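Long-range contact in enoyl-CoA hydratase/carnithine racemase (Magnetospirillum magneticum, PDB 4NEK), which probably acts on fatty acyl-CoA thioesters as a crotonase-family enzyme, perhaps as a delta(3)-delta(2)-enoyl-CoA isomerase: residues S2-V16 with I28-G42. Sequence-based numbering, arbitrary orientation.
Sequences SELVLSHVEGGVQVV and IGEMYAALAEAFAKG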
loop_
_atom_site.group_PDB
_atom_site.type_symbol
_atom_site.label_atom_id
_atom_site.label_comp_id
_atom_site.label_asym_id
_atom_site.label_seq_id
_atom_site.Cartn_x
_atom_site.Cartn_y
_atom_site.Cartn_z
ATOM N N SER C 2 16.653 9.862 -39.997
ATOM C CA SER C 2 15.185 9.608 -39.949
ATOM C C SER C 2 14.398 10.670 -39.221
ATOM O O SER C 2 14.940 11.273 -38.325
ATOM C CB SER C 2 14.879 8.224 -39.318
ATOM O OG SER C 2 15.392 8.127 -37.991
ATOM N N GLU C 3 13.117 10.868 -39.586
ATOM C CA GLU C 3 12.191 11.785 -38.860
ATOM C C GLU C 3 11.398 10.976 -37.807
ATOM O O GLU C 3 10.489 11.443 -37.072
ATOM C CB GLU C 3 11.259 12.529 -39.840
ATOM C CG GLU C 3 12.009 13.450 -40.857
ATOM C CD GLU C 3 12.862 12.688 -41.919
ATOM O OE1 GLU C 3 12.297 12.169 -42.907
ATOM O OE2 GLU C 3 14.123 12.596 -41.792
ATOM N N LEU C 4 11.832 9.745 -37.715
ATOM C CA LEU C 4 11.361 8.822 -36.736
ATOM C C LEU C 4 11.885 9.085 -35.324
ATOM O O LEU C 4 11.338 8.550 -34.388
ATOM C CB LEU C 4 11.762 7.442 -37.164
ATOM C CG LEU C 4 11.107 6.971 -38.467
ATOM C CD1 LEU C 4 11.408 5.481 -38.647
ATOM C CD2 LEU C 4 9.617 7.189 -38.526
ATOM N N VAL C 5 12.914 9.921 -35.184
ATOM C CA VAL C 5 13.400 10.341 -33.890
ATOM C C VAL C 5 13.657 11.835 -33.933
ATOM O O VAL C 5 14.387 12.276 -34.781
ATOM C CB VAL C 5 14.729 9.641 -33.556
ATOM C CG1 VAL C 5 15.387 10.255 -32.327
ATOM C CG2 VAL C 5 14.513 8.162 -33.360
ATOM N N LEU C 6 13.085 12.594 -33.010
ATOM C CA LEU C 6 13.231 14.044 -32.978
ATOM C C LEU C 6 14.036 14.392 -31.775
ATOM O O LEU C 6 13.823 13.848 -30.716
ATOM C CB LEU C 6 11.877 14.724 -32.847
ATOM C CG LEU C 6 10.882 14.333 -33.940
ATOM C CD1 LEU C 6 9.462 14.836 -33.669
ATOM C CD2 LEU C 6 11.365 14.846 -35.290
ATOM N N SER C 7 14.952 15.321 -31.928
ATOM C CA SER C 7 15.774 15.717 -30.838
ATOM C C SER C 7 16.006 17.207 -30.885
ATOM O O SER C 7 16.223 17.750 -31.933
ATOM C CB SER C 7 17.095 15.006 -30.942
ATOM O OG SER C 7 17.832 15.251 -29.774
ATOM N N HIS C 8 15.983 17.871 -29.741
ATOM C CA HIS C 8 16.316 19.278 -29.686
ATOM C C HIS C 8 16.608 19.665 -28.248
ATOM O O HIS C 8 16.230 18.945 -27.342
ATOM C CB HIS C 8 15.161 20.099 -30.239
ATOM C CG HIS C 8 13.973 20.131 -29.345
ATOM N ND1 HIS C 8 13.787 21.119 -28.404
ATOM C CD2 HIS C 8 12.912 19.299 -29.235
ATOM C CE1 HIS C 8 12.645 20.909 -27.768
ATOM N NE2 HIS C 8 12.092 19.817 -28.260
ATOM N N VAL C 9 17.271 20.798 -28.046
ATOM C CA VAL C 9 17.681 21.231 -26.714
ATOM C C VAL C 9 16.926 22.471 -26.273
ATOM O O VAL C 9 16.821 23.385 -27.028
ATOM C CB VAL C 9 19.166 21.575 -26.710
ATOM C CG1 VAL C 9 19.589 22.016 -25.327
ATOM C CG2 VAL C 9 19.989 20.380 -27.160
ATOM N N GLU C 10 16.419 22.498 -25.043
ATOM C CA GLU C 10 15.762 23.662 -24.454
ATOM C C GLU C 10 16.200 23.791 -23.003
ATOM O O GLU C 10 15.976 22.872 -22.199
ATOM C CB GLU C 10 14.241 23.327 -24.369
ATOM C CG GLU C 10 13.133 23.786 -25.307
ATOM C CD GLU C 10 11.816 23.144 -24.860
ATOM O OE1 GLU C 10 11.235 22.316 -25.591
ATOM O OE2 GLU C 10 11.376 23.483 -23.749
ATOM N N GLY C 11 16.753 24.930 -22.624
ATOM C CA GLY C 11 17.005 25.214 -21.204
ATOM C C GLY C 11 17.794 24.157 -20.487
ATOM O O GLY C 11 17.448 23.763 -19.358
ATOM N N GLY C 12 18.822 23.654 -21.160
ATOM C CA GLY C 12 19.687 22.640 -20.586
ATOM C C GLY C 12 19.202 21.191 -20.699
ATOM O O GLY C 12 19.860 20.276 -20.175
ATOM N N VAL C 13 18.061 20.986 -21.364
ATOM C CA VAL C 13 17.435 19.694 -21.462
ATOM C C VAL C 13 17.413 19.246 -22.890
ATOM O O VAL C 13 16.874 19.921 -23.748
ATOM C CB VAL C 13 15.975 19.764 -20.986
ATOM C CG1 VAL C 13 15.322 18.411 -21.110
ATOM C CG2 VAL C 13 15.889 20.217 -19.542
ATOM N N GLN C 14 17.974 18.079 -23.165
ATOM C CA GLN C 14 17.868 17.515 -24.495
ATOM C C GLN C 14 16.689 16.575 -24.609
ATOM O O GLN C 14 16.677 15.525 -24.003
ATOM C CB GLN C 14 19.093 16.758 -24.883
ATOM C CG GLN C 14 18.960 16.353 -26.335
ATOM C CD GLN C 14 20.273 15.955 -26.963
ATOM O OE1 GLN C 14 21.301 16.573 -26.728
ATOM N NE2 GLN C 14 20.245 14.900 -27.761
ATOM N N VAL C 15 15.699 16.979 -25.387
ATOM C CA VAL C 15 14.502 16.237 -25.564
ATOM C C VAL C 15 14.702 15.297 -26.719
ATOM O O VAL C 15 15.187 15.698 -27.774
ATOM C CB VAL C 15 13.364 17.166 -25.918
ATOM C CG1 VAL C 15 12.082 16.375 -26.132
ATOM C CG2 VAL C 15 13.157 18.171 -24.812
ATOM N N VAL C 16 14.389 14.036 -26.501
ATOM C CA VAL C 16 14.596 12.979 -27.485
ATOM C C VAL C 16 13.276 12.232 -27.589
ATOM O O VAL C 16 12.857 11.630 -26.628
ATOM C CB VAL C 16 15.684 12.019 -26.998
ATOM C CG1 VAL C 16 15.867 10.897 -27.984
ATOM C CG2 VAL C 16 17.008 12.755 -26.801
ATOM N N ILE C 28 12.932 0.062 -34.949
ATOM C CA ILE C 28 13.720 -0.515 -36.020
ATOM C C ILE C 28 15.145 0.046 -35.921
ATOM O O ILE C 28 15.431 1.005 -35.184
ATOM C CB ILE C 28 13.086 -0.202 -37.399
ATOM C CG1 ILE C 28 12.910 1.305 -37.593
ATOM C CG2 ILE C 28 11.713 -0.858 -37.537
ATOM C CD1 ILE C 28 12.392 1.704 -38.975
ATOM N N GLY C 29 16.049 -0.520 -36.699
ATOM C CA GLY C 29 17.469 -0.165 -36.648
ATOM C C GLY C 29 17.743 1.325 -36.769
ATOM O O GLY C 29 18.644 1.842 -36.089
ATOM N N GLU C 30 17.039 2.003 -37.683
ATOM C CA GLU C 30 17.306 3.438 -37.891
ATOM C C GLU C 30 16.967 4.244 -36.659
ATOM O O GLU C 30 17.613 5.257 -36.436
ATOM C CB GLU C 30 16.606 4.091 -39.101
ATOM C CG GLU C 30 15.116 3.829 -39.193
ATOM C CD GLU C 30 14.477 4.340 -40.489
ATOM O OE1 GLU C 30 14.485 5.584 -40.632
ATOM O OE2 GLU C 30 13.985 3.523 -41.354
HETATM N N MSE C 31 16.000 3.777 -35.852
HETATM C CA MSE C 31 15.611 4.502 -34.643
HETATM C C MSE C 31 16.636 4.289 -33.575
HETATM O O MSE C 31 17.133 5.258 -33.013
HETATM C CB MSE C 31 14.259 4.081 -34.169
HETATM C CG MSE C 31 13.258 4.497 -35.208
HETATM SE SE MSE C 31 11.449 3.852 -34.744
HETATM C CE MSE C 31 11.083 5.054 -33.221
ATOM N N TYR C 32 17.065 3.054 -33.382
ATOM C CA TYR C 32 18.171 2.788 -32.481
ATOM C C TYR C 32 19.370 3.640 -32.783
ATOM O O TYR C 32 20.030 4.124 -31.886
ATOM C CB TYR C 32 18.603 1.318 -32.521
ATOM C CG TYR C 32 17.640 0.394 -31.839
ATOM C CD1 TYR C 32 17.386 0.509 -30.472
ATOM C CD2 TYR C 32 16.971 -0.586 -32.543
ATOM C CE1 TYR C 32 16.497 -0.339 -29.841
ATOM C CE2 TYR C 32 16.101 -1.453 -31.919
ATOM C CZ TYR C 32 15.863 -1.319 -30.572
ATOM O OH TYR C 32 14.940 -2.146 -29.973
ATOM N N ALA C 33 19.689 3.786 -34.058
ATOM C CA ALA C 33 20.893 4.516 -34.445
ATOM C C ALA C 33 20.706 5.997 -34.135
ATOM O O ALA C 33 21.581 6.629 -33.595
ATOM C CB ALA C 33 21.203 4.302 -35.929
ATOM N N ALA C 34 19.571 6.546 -34.524
ATOM C CA ALA C 34 19.296 7.937 -34.237
ATOM C C ALA C 34 19.273 8.208 -32.735
ATOM O O ALA C 34 19.750 9.230 -32.307
ATOM C CB ALA C 34 17.970 8.345 -34.860
ATOM N N LEU C 35 18.743 7.273 -31.955
ATOM C CA LEU C 35 18.701 7.428 -30.502
ATOM C C LEU C 35 20.078 7.386 -29.900
ATOM O O LEU C 35 20.402 8.199 -29.063
ATOM C CB LEU C 35 17.856 6.338 -29.851
ATOM C CG LEU C 35 16.382 6.423 -30.165
ATOM C CD1 LEU C 35 15.661 5.128 -29.799
ATOM C CD2 LEU C 35 15.760 7.576 -29.443
ATOM N N ALA C 36 20.898 6.446 -30.328
ATOM C CA ALA C 36 22.269 6.373 -29.840
ATOM C C ALA C 36 23.009 7.648 -30.189
ATOM O O ALA C 36 23.794 8.171 -29.401
ATOM C CB ALA C 36 22.980 5.169 -30.426
ATOM N N GLU C 37 22.784 8.145 -31.388
ATOM C CA GLU C 37 23.457 9.361 -31.823
ATOM C C GLU C 37 23.056 10.510 -30.930
ATOM O O GLU C 37 23.904 11.273 -30.485
ATOM C CB GLU C 37 23.097 9.674 -33.264
ATOM C CG GLU C 37 24.033 10.619 -33.999
ATOM C CD GLU C 37 23.624 10.784 -35.473
ATOM O OE1 GLU C 37 22.515 11.314 -35.729
ATOM O OE2 GLU C 37 24.380 10.350 -36.384
ATOM N N ALA C 38 21.759 10.641 -30.682
ATOM C CA ALA C 38 21.280 11.706 -29.797
ATOM C C ALA C 38 21.910 11.674 -28.382
ATOM O O ALA C 38 22.212 12.716 -27.831
ATOM C CB ALA C 38 19.781 11.651 -29.702
ATOM N N PHE C 39 22.105 10.494 -27.822
ATOM C CA PHE C 39 22.800 10.396 -26.553
ATOM C C PHE C 39 24.241 10.781 -26.642
ATOM O O PHE C 39 24.738 11.459 -25.780
ATOM C CB PHE C 39 22.644 9.007 -25.925
ATOM C CG PHE C 39 21.392 8.899 -25.136
ATOM C CD1 PHE C 39 20.161 8.738 -25.787
ATOM C CD2 PHE C 39 21.403 9.094 -23.781
ATOM C CE1 PHE C 39 18.972 8.711 -25.085
ATOM C CE2 PHE C 39 20.218 9.057 -23.060
ATOM C CZ PHE C 39 19.002 8.878 -23.716
ATOM N N ALA C 40 24.927 10.373 -27.701
ATOM C CA ALA C 40 26.339 10.729 -27.873
ATOM C C ALA C 40 26.480 12.246 -28.017
ATOM O O ALA C 40 27.317 12.875 -27.385
ATOM C CB ALA C 40 26.923 10.017 -29.080
ATOM N N LYS C 41 25.609 12.854 -28.788
ATOM C CA LYS C 41 25.665 14.290 -28.917
ATOM C C LYS C 41 25.416 14.979 -27.563
ATOM O O LYS C 41 26.192 15.836 -27.133
ATOM C CB LYS C 41 24.677 14.734 -29.990
ATOM C CG LYS C 41 24.275 16.186 -29.821
ATOM C CD LYS C 41 23.063 16.688 -30.625
ATOM C CE LYS C 41 22.167 17.694 -29.861
ATOM N NZ LYS C 41 22.870 18.688 -28.988
ATOM N N GLY C 42 24.344 14.579 -26.876
ATOM C CA GLY C 42 23.983 15.203 -25.630
ATOM C C GLY C 42 25.067 15.022 -24.603
ATOM O O GLY C 42 25.370 15.925 -23.845
#
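Val-5 sits over Ala-34, CB to CB 3.7 Å apart, where a small methyl lets strand 5-10 come close to the helix. The valine's two branches divide the work: CG1, anti to the backbone N (chi1 169°), reaches CD2 of Leu-35, while CG2 lies near CB of Met-31, a selenomethionine. That same Leu-35 methyl also meets CG1 of Val-16 at 3.6 Å, so one leucine, long enough to reach both, bridges the two strands. Toward the helix start, CB of Leu-4 packs on CG of Met-31 at 3.8 Å, and CD1 of Leu-4 touches CD1 of Ile-28, the N-cap residue. Strands 5-10 and 13-18 form a hairpin closed by a type I' turn, with glycines at its two positive-phi positions. Helix 29-44 is the crossover of the beta-alpha-beta unit leading from strand 13-18 to strand 50-54 in the crotonase fold, and its part 29-42 runs antiparallel to strand segment 13-16 (178°). The one hydrogen bond across the segments lies toward the other end of the helix. The extended Gln-14 gives a weak, bent hydrogen bond from NE2 to Ala-38 O (2.9 Å, 129°), while OE1 lies 3.2 Å from CA of Gly-42, where a side chain would clash. A leucine in place of Gln-14 would probably lose this second donor to Ala-38 O, leaving the helical bond from Gly-42 N. The last methylene of Lys-41, CE, lies 3.4 Å from Gln-14 OE1, and NZ forms a salt bridge with OD2 of Asp-45.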